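Local coordinates for Blr3880 protein (Bradyrhizobium japonicum, PDB 2OOD) that probably catalyses the zinc-dependent hydrolytic deamination of guanine to xanthine and ammonia, a step of purine degradation, at residues H234-P239 / Q253-V258; F207-S212 / S243-E248; L277-F282 / L306-R311. One frame throughout, in Å; residues are numbered along the deposited sequence.

Contact 1. Residues H234-P239 / Q253-V258; sequences HISENP and QDYLGV. With ZN (zinc ion), chain B; GUN (guanine), chain C.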
loop_
_atom_site.group_PDB
_atom_site.type_symbol
_atom_site.label_atom_id
_atom_site.label_comp_id
_atom_site.label_asym_id
_atom_site.label_seq_id
_atom_site.Cartn_x
_atom_site.Cartn_y
_atom_site.Cartn_z
ATOM N N HIS A 234 -17.773 -15.285 -4.549
ATOM C CA HIS A 234 -17.673 -13.833 -4.390
ATOM C C HIS A 234 -19.050 -13.263 -4.115
ATOM O O HIS A 234 -20.053 -13.790 -4.593
ATOM C CB HIS A 234 -17.106 -13.187 -5.643
ATOM C CG HIS A 234 -15.742 -13.675 -5.997
ATOM N ND1 HIS A 234 -15.529 -14.692 -6.899
ATOM C CD2 HIS A 234 -14.520 -13.299 -5.556
ATOM C CE1 HIS A 234 -14.232 -14.919 -7.005
ATOM N NE2 HIS A 234 -13.597 -14.085 -6.201
ATOM N N ILE A 235 -19.103 -12.175 -3.359
ATOM C CA ILE A 235 -20.388 -11.580 -3.021
ATOM C C ILE A 235 -20.301 -10.072 -2.788
ATOM O O ILE A 235 -19.439 -9.600 -2.056
ATOM C CB ILE A 235 -20.965 -12.283 -1.749
ATOM C CG1 ILE A 235 -22.380 -11.806 -1.450
ATOM C CG2 ILE A 235 -20.080 -12.005 -0.551
ATOM C CD1 ILE A 235 -23.011 -12.533 -0.281
ATOM N N SER A 236 -21.176 -9.319 -3.448
ATOM C CA SER A 236 -21.250 -7.867 -3.277
ATOM C C SER A 236 -19.940 -7.082 -3.357
ATOM O O SER A 236 -19.671 -6.247 -2.492
ATOM C CB SER A 236 -21.897 -7.567 -1.930
ATOM O OG SER A 236 -23.068 -8.340 -1.769
ATOM N N GLU A 237 -19.142 -7.303 -4.394
ATOM C CA GLU A 237 -17.869 -6.600 -4.491
ATOM C C GLU A 237 -17.886 -5.260 -5.223
ATOM O O GLU A 237 -17.155 -4.340 -4.849
ATOM C CB GLU A 237 -16.820 -7.513 -5.136
ATOM C CG GLU A 237 -15.560 -6.788 -5.613
ATOM C CD GLU A 237 -14.577 -7.712 -6.324
ATOM O OE1 GLU A 237 -15.028 -8.664 -7.003
ATOM O OE2 GLU A 237 -13.354 -7.481 -6.216
ATOM N N ASN A 238 -18.720 -5.142 -6.248
ATOM C CA ASN A 238 -18.784 -3.920 -7.045
ATOM C C ASN A 238 -20.240 -3.478 -7.248
ATOM O O ASN A 238 -21.142 -4.316 -7.318
ATOM C CB ASN A 238 -18.115 -4.195 -8.401
ATOM C CG ASN A 238 -18.085 -2.979 -9.311
ATOM O OD1 ASN A 238 -17.170 -2.151 -9.239
ATOM N ND2 ASN A 238 -19.091 -2.864 -10.175
ATOM N N PRO A 239 -20.493 -2.157 -7.334
ATOM C CA PRO A 239 -21.878 -1.709 -7.532
ATOM C C PRO A 239 -22.468 -2.230 -8.845
ATOM O O PRO A 239 -23.557 -2.821 -8.848
ATOM C CB PRO A 239 -21.768 -0.178 -7.483
ATOM C CG PRO A 239 -20.357 0.082 -7.916
ATOM C CD PRO A 239 -19.585 -1.006 -7.199
ATOM N N GLN A 253 -33.868 -11.099 -3.696
ATOM C CA GLN A 253 -33.833 -9.769 -3.080
ATOM C C GLN A 253 -32.451 -9.133 -2.927
ATOM O O GLN A 253 -32.270 -7.952 -3.235
ATOM C CB GLN A 253 -34.532 -9.839 -1.715
ATOM C CG GLN A 253 -35.709 -10.805 -1.731
ATOM C CD GLN A 253 -36.587 -10.577 -2.956
ATOM O OE1 GLN A 253 -37.197 -9.505 -3.100
ATOM N NE2 GLN A 253 -36.644 -11.570 -3.859
ATOM N N ASP A 254 -31.486 -9.903 -2.430
ATOM C CA ASP A 254 -30.127 -9.399 -2.256
ATOM C C ASP A 254 -29.089 -10.409 -2.746
ATOM O O ASP A 254 -29.398 -11.585 -2.957
ATOM C CB ASP A 254 -29.872 -9.024 -0.784
ATOM C CG ASP A 254 -30.377 -10.075 0.191
ATOM O OD1 ASP A 254 -30.294 -11.278 -0.135
ATOM O OD2 ASP A 254 -30.842 -9.701 1.290
ATOM N N TYR A 255 -27.855 -9.950 -2.931
ATOM C CA TYR A 255 -26.799 -10.821 -3.420
ATOM C C TYR A 255 -26.685 -12.111 -2.599
ATOM O O TYR A 255 -26.586 -13.206 -3.163
ATOM C CB TYR A 255 -25.473 -10.060 -3.429
ATOM C CG TYR A 255 -24.487 -10.537 -4.478
ATOM C CD1 TYR A 255 -23.758 -9.625 -5.233
ATOM C CD2 TYR A 255 -24.257 -11.891 -4.691
ATOM C CE1 TYR A 255 -22.820 -10.049 -6.176
ATOM C CE2 TYR A 255 -23.320 -12.328 -5.629
ATOM C CZ TYR A 255 -22.601 -11.405 -6.365
ATOM O OH TYR A 255 -21.643 -11.832 -7.268
ATOM N N LEU A 256 -26.700 -11.991 -1.275
ATOM C CA LEU A 256 -26.611 -13.170 -0.420
ATOM C C LEU A 256 -27.824 -14.073 -0.649
ATOM O O LEU A 256 -27.737 -15.290 -0.511
ATOM C CB LEU A 256 -26.547 -12.753 1.053
ATOM C CG LEU A 256 -26.453 -13.857 2.110
ATOM C CD1 LEU A 256 -25.187 -14.656 1.919
ATOM C CD2 LEU A 256 -26.460 -13.244 3.489
ATOM N N GLY A 257 -28.952 -13.469 -1.005
ATOM C CA GLY A 257 -30.168 -14.230 -1.235
ATOM C C GLY A 257 -30.044 -15.229 -2.367
ATOM O O GLY A 257 -30.670 -16.292 -2.337
ATOM N N VAL A 258 -29.240 -14.891 -3.371
ATOM C CA VAL A 258 -29.039 -15.776 -4.506
ATOM C C VAL A 258 -28.427 -17.098 -4.056
ATOM O O VAL A 258 -28.862 -18.165 -4.486
ATOM C CB VAL A 258 -28.108 -15.140 -5.547
ATOM C CG1 VAL A 258 -27.920 -16.092 -6.726
ATOM C CG2 VAL A 258 -28.681 -13.810 -6.008
HETATM ZN ZN ZN B . -11.614 -13.041 -6.096
HETATM N N9 GUN C . -15.502 -12.770 -9.217
HETATM C C8 GUN C . -16.084 -12.190 -10.295
HETATM N N7 GUN C . -15.542 -11.033 -10.543
HETATM C C5 GUN C . -14.563 -10.790 -9.645
HETATM C C6 GUN C . -13.644 -9.713 -9.419
HETATM O O6 GUN C . -13.624 -8.715 -10.149
HETATM N N1 GUN C . -12.753 -9.831 -8.355
HETATM C C2 GUN C . -12.760 -10.949 -7.536
HETATM N N2 GUN C . -11.855 -11.047 -6.490
HETATM N N3 GUN C . -13.606 -11.944 -7.735
HETATM C C4 GUN C . -14.518 -11.906 -8.761
HETATM O O HOH W 1 -9.854 -11.588 -7.240
#
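Y255 lays one face of its ring against the backbone of I235 and S236, just past strand 230-234 of the amidohydrolase TIM barrel. I235 CA stands over the middle of the ring, 4.0 Å from the centroid and 12° off the normal, which makes a CH-pi contact. S236 N lies over the same face nearer the rim, 3.2 Å from Y255 CD1. Y255 CG is anti to the backbone N (chi1 -152°), and this lays the ring over the I235-S236 backbone. Its hydroxyl is hydrogen-bonded to E241 OE1, while E241 OE2 holds E237 N and N238 N. A leucine here would probably leave the loop backbone without its flat cover and E241 OE1 without its hydroxyl partner. I235 CG1 packs on Y255 CD2 at 3.7 Å as the two side chains pass in opposite directions. I235 CD1 reaches L256 CD1 at 3.8 Å. S236 OG touches Y255 CB at 3.4 Å.

The same segment carries active-site residues: H234 ends the strand and E237 lies in the loop. H234 NE2 binds the zinc ion at 2.2 Å, alongside H79, H81, D326, guanine N2 and a water. H234 ND1 is hydrogen-bonded to R206 O, which fixes how the imidazole is turned. Guanine N9 lies over one face of that ring, toward the rim. The side chain of E237 is extended beyond CG and brings OE1 to 2.9 Å from guanine N1.

Contact 2. Residues F207-S212 / S243-E248; sequences FAFGAS and SGVLVE. With GUN (guanine), chain C.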
loop_
_atom_site.group_PDB
_atom_site.type_symbol
_atom_site.label_atom_id
_atom_site.label_comp_id
_atom_site.label_asym_id
_atom_site.label_seq_id
_atom_site.Cartn_x
_atom_site.Cartn_y
_atom_site.Cartn_z
ATOM N N PHE A 207 -19.053 -16.627 -9.218
ATOM C CA PHE A 207 -19.860 -15.549 -8.661
ATOM C C PHE A 207 -21.214 -15.478 -9.356
ATOM O O PHE A 207 -21.320 -15.707 -10.564
ATOM C CB PHE A 207 -19.102 -14.212 -8.741
ATOM C CG PHE A 207 -18.948 -13.672 -10.130
ATOM C CD1 PHE A 207 -18.521 -14.488 -11.176
ATOM C CD2 PHE A 207 -19.206 -12.326 -10.391
ATOM C CE1 PHE A 207 -18.359 -13.973 -12.469
ATOM C CE2 PHE A 207 -19.043 -11.800 -11.690
ATOM C CZ PHE A 207 -18.619 -12.628 -12.723
ATOM N N ALA A 208 -22.250 -15.179 -8.575
ATOM C CA ALA A 208 -23.621 -15.117 -9.068
ATOM C C ALA A 208 -23.741 -14.493 -10.443
ATOM O O ALA A 208 -24.411 -15.036 -11.321
ATOM C CB ALA A 208 -24.507 -14.373 -8.072
ATOM N N PHE A 209 -23.084 -13.359 -10.638
ATOM C CA PHE A 209 -23.159 -12.685 -11.928
ATOM C C PHE A 209 -22.781 -13.577 -13.104
ATOM O O PHE A 209 -23.268 -13.377 -14.216
ATOM C CB PHE A 209 -22.264 -11.450 -11.930
ATOM C CG PHE A 209 -22.371 -10.634 -13.184
ATOM C CD1 PHE A 209 -23.580 -10.041 -13.539
ATOM C CD2 PHE A 209 -21.261 -10.433 -14.001
ATOM C CE1 PHE A 209 -23.684 -9.255 -14.695
ATOM C CE2 PHE A 209 -21.353 -9.645 -15.165
ATOM C CZ PHE A 209 -22.567 -9.055 -15.508
ATOM N N GLY A 210 -21.907 -14.548 -12.860
ATOM C CA GLY A 210 -21.487 -15.443 -13.924
ATOM C C GLY A 210 -21.952 -16.871 -13.705
ATOM O O GLY A 210 -21.328 -17.811 -14.203
ATOM N N ALA A 211 -23.057 -17.039 -12.976
ATOM C CA ALA A 211 -23.589 -18.365 -12.686
ATOM C C ALA A 211 -25.091 -18.505 -12.929
ATOM O O ALA A 211 -25.907 -17.955 -12.180
ATOM C CB ALA A 211 -23.272 -18.736 -11.254
ATOM N N SER A 212 -25.457 -19.249 -13.972
ATOM C CA SER A 212 -26.865 -19.470 -14.281
ATOM C C SER A 212 -27.468 -20.278 -13.137
ATOM O O SER A 212 -26.752 -20.976 -12.408
ATOM C CB SER A 212 -27.018 -20.276 -15.569
ATOM O OG SER A 212 -26.953 -21.668 -15.294
ATOM N N SER A 243 -25.760 -4.740 -9.291
ATOM C CA SER A 243 -26.925 -4.440 -10.120
ATOM C C SER A 243 -27.171 -5.597 -11.096
ATOM O O SER A 243 -28.287 -6.136 -11.167
ATOM C CB SER A 243 -26.703 -3.137 -10.902
ATOM O OG SER A 243 -26.597 -2.023 -10.026
ATOM N N GLY A 244 -26.123 -5.982 -11.830
ATOM C CA GLY A 244 -26.233 -7.072 -12.787
ATOM C C GLY A 244 -26.756 -8.366 -12.180
ATOM O O GLY A 244 -27.611 -9.035 -12.767
ATOM N N VAL A 245 -26.243 -8.716 -11.004
ATOM C CA VAL A 245 -26.648 -9.929 -10.296
ATOM C C VAL A 245 -28.159 -9.987 -10.042
ATOM O O VAL A 245 -28.790 -11.031 -10.249
ATOM C CB VAL A 245 -25.899 -10.046 -8.937
ATOM C CG1 VAL A 245 -26.502 -11.166 -8.080
ATOM C CG2 VAL A 245 -24.428 -10.317 -9.195
ATOM N N LEU A 246 -28.735 -8.873 -9.589
ATOM C CA LEU A 246 -30.169 -8.830 -9.318
ATOM C C LEU A 246 -30.940 -8.840 -10.621
ATOM O O LEU A 246 -32.153 -9.074 -10.642
ATOM C CB LEU A 246 -30.537 -7.597 -8.492
ATOM C CG LEU A 246 -30.095 -7.694 -7.025
ATOM C CD1 LEU A 246 -30.510 -6.423 -6.296
ATOM C CD2 LEU A 246 -30.710 -8.938 -6.357
ATOM N N VAL A 247 -30.231 -8.583 -11.715
ATOM C CA VAL A 247 -30.855 -8.612 -13.031
ATOM C C VAL A 247 -30.781 -10.062 -13.524
ATOM O O VAL A 247 -31.791 -10.633 -13.948
ATOM C CB VAL A 247 -30.135 -7.655 -14.026
ATOM C CG1 VAL A 247 -30.688 -7.840 -15.434
ATOM C CG2 VAL A 247 -30.339 -6.217 -13.588
ATOM N N GLU A 248 -29.594 -10.659 -13.442
ATOM C CA GLU A 248 -29.391 -12.054 -13.864
ATOM C C GLU A 248 -30.181 -13.021 -12.964
ATOM O O GLU A 248 -30.381 -14.196 -13.312
ATOM C CB GLU A 248 -27.908 -12.425 -13.775
ATOM C CG GLU A 248 -26.947 -11.540 -14.561
ATOM C CD GLU A 248 -26.944 -11.852 -16.043
ATOM O OE1 GLU A 248 -26.965 -13.061 -16.388
ATOM O OE2 GLU A 248 -26.902 -10.892 -16.856
HETATM N N9 GUN C . -15.502 -12.770 -9.217
HETATM C C8 GUN C . -16.084 -12.190 -10.295
HETATM N N7 GUN C . -15.542 -11.033 -10.543
HETATM C C5 GUN C . -14.563 -10.790 -9.645
HETATM C C6 GUN C . -13.644 -9.713 -9.419
HETATM O O6 GUN C . -13.624 -8.715 -10.149
HETATM N N1 GUN C . -12.753 -9.831 -8.355
HETATM C C2 GUN C . -12.760 -10.949 -7.536
HETATM N N2 GUN C . -11.855 -11.047 -6.490
HETATM N N3 GUN C . -13.606 -11.944 -7.735
HETATM C C4 GUN C . -14.518 -11.906 -8.761
#
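V245 splits its two methyls between A208 and F209, and these are the apolar contacts. V245 CG1 meets A208 CB at 3.8 Å. V245 CG2 meets F209 CB at 3.7 Å. Both methyls touch the short 3-10 segment 208-209.

The aromatic contacts belong to F209. A chi1 of -175° swings its ring to the far side from its own backbone N and alongside the helix. The ring edge meets bare backbone at G244, with F209 CD1 3.8 Å from G244 C. E248 crosses the ring obliquely, and its CG lies 3.8 Å from F209 CD1.

The polar contacts are made within the loop and with residues outside the pair. G210 N donates to F207 O at 2.6 Å and A211 N donates to A208 O at 2.9 Å. E248 bends at chi2 (-78°) and its carboxylate makes a salt bridge with R169, while F209 O accepts from N170.

The ligand contact is made by F207, a residue of the guanine pocket. Guanine C8 lies over the centre of one ring face, and G210 N lies over the opposite face toward the rim.

The loop follows strand 199-205 of the TIM barrel and leads to helix 213-225, and its partner is helix 239-248. V258 of helix 255-260 touches V245. On helix 95-107, L99 meets F207 and L96 meets F209.

Contact 3. Residues L277-F282 / L306-R311; sequences LSNNEF and LFRLGR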
loop_
_atom_site.group_PDB
_atom_site.type_symbol
_atom_site.label_atom_id
_atom_site.label_comp_id
_atom_site.label_asym_id
_atom_site.label_seq_id
_atom_site.Cartn_x
_atom_site.Cartn_y
_atom_site.Cartn_z
ATOM N N LEU A 277 -22.499 -5.375 1.208
ATOM C CA LEU A 277 -23.468 -6.172 1.949
ATOM C C LEU A 277 -24.233 -5.278 2.918
ATOM O O LEU A 277 -23.661 -4.357 3.501
ATOM C CB LEU A 277 -22.760 -7.262 2.761
ATOM C CG LEU A 277 -22.001 -8.418 2.110
ATOM C CD1 LEU A 277 -21.112 -9.061 3.148
ATOM C CD2 LEU A 277 -22.965 -9.435 1.536
ATOM N N SER A 278 -25.519 -5.566 3.101
ATOM C CA SER A 278 -26.366 -4.803 4.017
ATOM C C SER A 278 -26.197 -5.361 5.427
ATOM O O SER A 278 -25.665 -6.455 5.597
ATOM C CB SER A 278 -27.826 -4.945 3.607
ATOM O OG SER A 278 -28.229 -6.306 3.659
ATOM N N ASN A 279 -26.650 -4.621 6.434
ATOM C CA ASN A 279 -26.541 -5.097 7.806
ATOM C C ASN A 279 -27.354 -6.368 7.950
ATOM O O ASN A 279 -27.016 -7.250 8.737
ATOM C CB ASN A 279 -27.056 -4.052 8.789
ATOM C CG ASN A 279 -26.245 -2.792 8.751
ATOM O OD1 ASN A 279 -26.382 -1.915 9.600
ATOM N ND2 ASN A 279 -25.386 -2.689 7.747
ATOM N N ASN A 280 -28.433 -6.453 7.182
ATOM C CA ASN A 280 -29.292 -7.621 7.204
ATOM C C ASN A 280 -28.497 -8.819 6.689
ATOM O O ASN A 280 -28.521 -9.896 7.287
ATOM C CB ASN A 280 -30.524 -7.383 6.323
ATOM C CG ASN A 280 -31.441 -8.588 6.271
ATOM O OD1 ASN A 280 -31.787 -9.159 7.303
ATOM N ND2 ASN A 280 -31.845 -8.978 5.067
ATOM N N GLU A 281 -27.788 -8.624 5.581
ATOM C CA GLU A 281 -26.986 -9.696 5.010
ATOM C C GLU A 281 -25.905 -10.132 5.997
ATOM O O GLU A 281 -25.628 -11.320 6.132
ATOM C CB GLU A 281 -26.373 -9.253 3.673
ATOM C CG GLU A 281 -27.390 -9.224 2.533
ATOM C CD GLU A 281 -26.818 -8.675 1.237
ATOM O OE1 GLU A 281 -26.374 -7.507 1.235
ATOM O OE2 GLU A 281 -26.817 -9.409 0.221
ATOM N N PHE A 282 -25.301 -9.180 6.700
ATOM C CA PHE A 282 -24.282 -9.530 7.677
ATOM C C PHE A 282 -24.924 -10.364 8.778
ATOM O O PHE A 282 -24.405 -11.419 9.140
ATOM C CB PHE A 282 -23.642 -8.280 8.289
ATOM C CG PHE A 282 -22.472 -7.745 7.508
ATOM C CD1 PHE A 282 -21.371 -8.545 7.236
ATOM C CD2 PHE A 282 -22.446 -6.424 7.080
ATOM C CE1 PHE A 282 -20.258 -8.036 6.552
ATOM C CE2 PHE A 282 -21.334 -5.911 6.395
ATOM C CZ PHE A 282 -20.243 -6.724 6.137
ATOM N N LEU A 306 -14.739 0.659 0.424
ATOM C CA LEU A 306 -14.278 0.382 1.778
ATOM C C LEU A 306 -15.143 -0.634 2.515
ATOM O O LEU A 306 -16.278 -0.347 2.887
ATOM C CB LEU A 306 -14.228 1.685 2.582
ATOM C CG LEU A 306 -13.428 2.856 2.003
ATOM C CD1 LEU A 306 -13.637 4.082 2.866
ATOM C CD2 LEU A 306 -11.955 2.505 1.931
ATOM N N PHE A 307 -14.593 -1.825 2.718
ATOM C CA PHE A 307 -15.286 -2.888 3.431
ATOM C C PHE A 307 -15.588 -2.397 4.840
ATOM O O PHE A 307 -14.718 -1.863 5.513
ATOM C CB PHE A 307 -14.396 -4.128 3.494
ATOM C CG PHE A 307 -14.966 -5.248 4.310
ATOM C CD1 PHE A 307 -16.028 -6.004 3.838
ATOM C CD2 PHE A 307 -14.447 -5.542 5.564
ATOM C CE1 PHE A 307 -16.564 -7.035 4.606
ATOM C CE2 PHE A 307 -14.979 -6.573 6.338
ATOM C CZ PHE A 307 -16.038 -7.317 5.856
ATOM N N ARG A 308 -16.822 -2.590 5.289
ATOM C CA ARG A 308 -17.222 -2.143 6.617
ATOM C C ARG A 308 -16.757 -3.108 7.707
ATOM O O ARG A 308 -17.531 -3.883 8.262
ATOM C CB ARG A 308 -18.742 -1.956 6.655
ATOM C CG ARG A 308 -19.243 -0.887 5.684
ATOM C CD ARG A 308 -20.697 -1.100 5.314
ATOM N NE ARG A 308 -21.569 -1.019 6.475
ATOM C CZ ARG A 308 -22.726 -1.663 6.593
ATOM N NH1 ARG A 308 -23.160 -2.449 5.624
ATOM N NH2 ARG A 308 -23.451 -1.509 7.687
ATOM N N LEU A 309 -15.468 -3.035 8.007
ATOM C CA LEU A 309 -14.850 -3.884 9.008
ATOM C C LEU A 309 -15.540 -3.803 10.368
ATOM O O LEU A 309 -15.743 -4.823 11.028
ATOM C CB LEU A 309 -13.372 -3.509 9.141
ATOM C CG LEU A 309 -12.515 -4.281 10.144
ATOM C CD1 LEU A 309 -12.593 -5.773 9.853
ATOM C CD2 LEU A 309 -11.086 -3.777 10.065
ATOM N N GLY A 310 -15.894 -2.591 10.783
ATOM C CA GLY A 310 -16.552 -2.413 12.065
ATOM C C GLY A 310 -17.913 -3.079 12.196
ATOM O O GLY A 310 -18.348 -3.388 13.308
ATOM N N ARG A 311 -18.588 -3.305 11.072
ATOM C CA ARG A 311 -19.909 -3.927 11.087
ATOM C C ARG A 311 -19.806 -5.445 11.181
ATOM O O ARG A 311 -20.562 -6.079 11.917
ATOM C CB ARG A 311 -20.695 -3.551 9.823
ATOM C CG ARG A 311 -22.176 -3.928 9.846
ATOM C CD ARG A 311 -23.042 -2.771 10.343
ATOM N NE ARG A 311 -22.820 -2.468 11.752
ATOM C CZ ARG A 311 -23.229 -3.244 12.753
ATOM N NH1 ARG A 311 -23.894 -4.371 12.491
ATOM N NH2 ARG A 311 -22.960 -2.903 14.013
HETATM O O HOH W 2 -24.859 -6.264 10.776
#
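A capping box opens helix 279-288, and F282 in its first turn meets F307 and R308 of the loop before helix 309-312 and R311 within it. F282 CZ is 4.0 Å from F307 CE1, which lies in the plane of the F282 ring, at its edge. R308 NH1 sits at the same ring's edge, 4.0 Å from F282 CE2. The guanidinium of R308 is turned 70° from the ring and offers it a face. In its own plane R308 NH1 points to the backbone, 2.9 Å from L277 O. L277 CB lies over one face of the F282 ring, offset toward the rim.

In the TIM barrel, helix 279-288 lies between the parallel strands 269-272 and 291-294, and segment 306-311 belongs to the connection from 291-294 to 320-323. R308 is the centre of an inverse gamma turn just before helix 309-312.

In the capping box, S278 N donates to the anti lone pair of E281 OE1 at 2.8 Å (162°). E281 N donates back to S278 OG at 3.0 Å.

The first torsion of R311 (-169°) sets CG opposite the backbone N, and CG packs on F282 CD2 at 3.7 Å. The chain then bends twice, and its guanidinium makes salt bridges with E366 and D314. A water donates to N279 O at 3.1 Å and accepts from R311 NH1 at 2.7 Å.

How the contacts relate
Contact 1 is fully buried, while contacts 2 and 3 are only partly so. Contacts 1 and 2 both touch guanine. Y255 of contact 1 also packs on contact 2: its CE2 is 3.4 Å from A208 CB and its CE1 is 3.4 Å from V245 CG2. Their helices, 239-248 and 255-260, follow each other in the chain. Contact 3 joins contact 1 through the start of helix 279-288, where L256 N and E281 OE2 form a probable hydrogen bond. Contacts 2 and 3 do not touch; their centres are about 20 Å apart. The chemistry changes with place. Contact 1 sets a ring over the backbone that follows the zinc ligand H234, contact 2 has mainly apolar and ring-edge packing, and contact 3 has arginines round a phenylalanine ring and a bridging water.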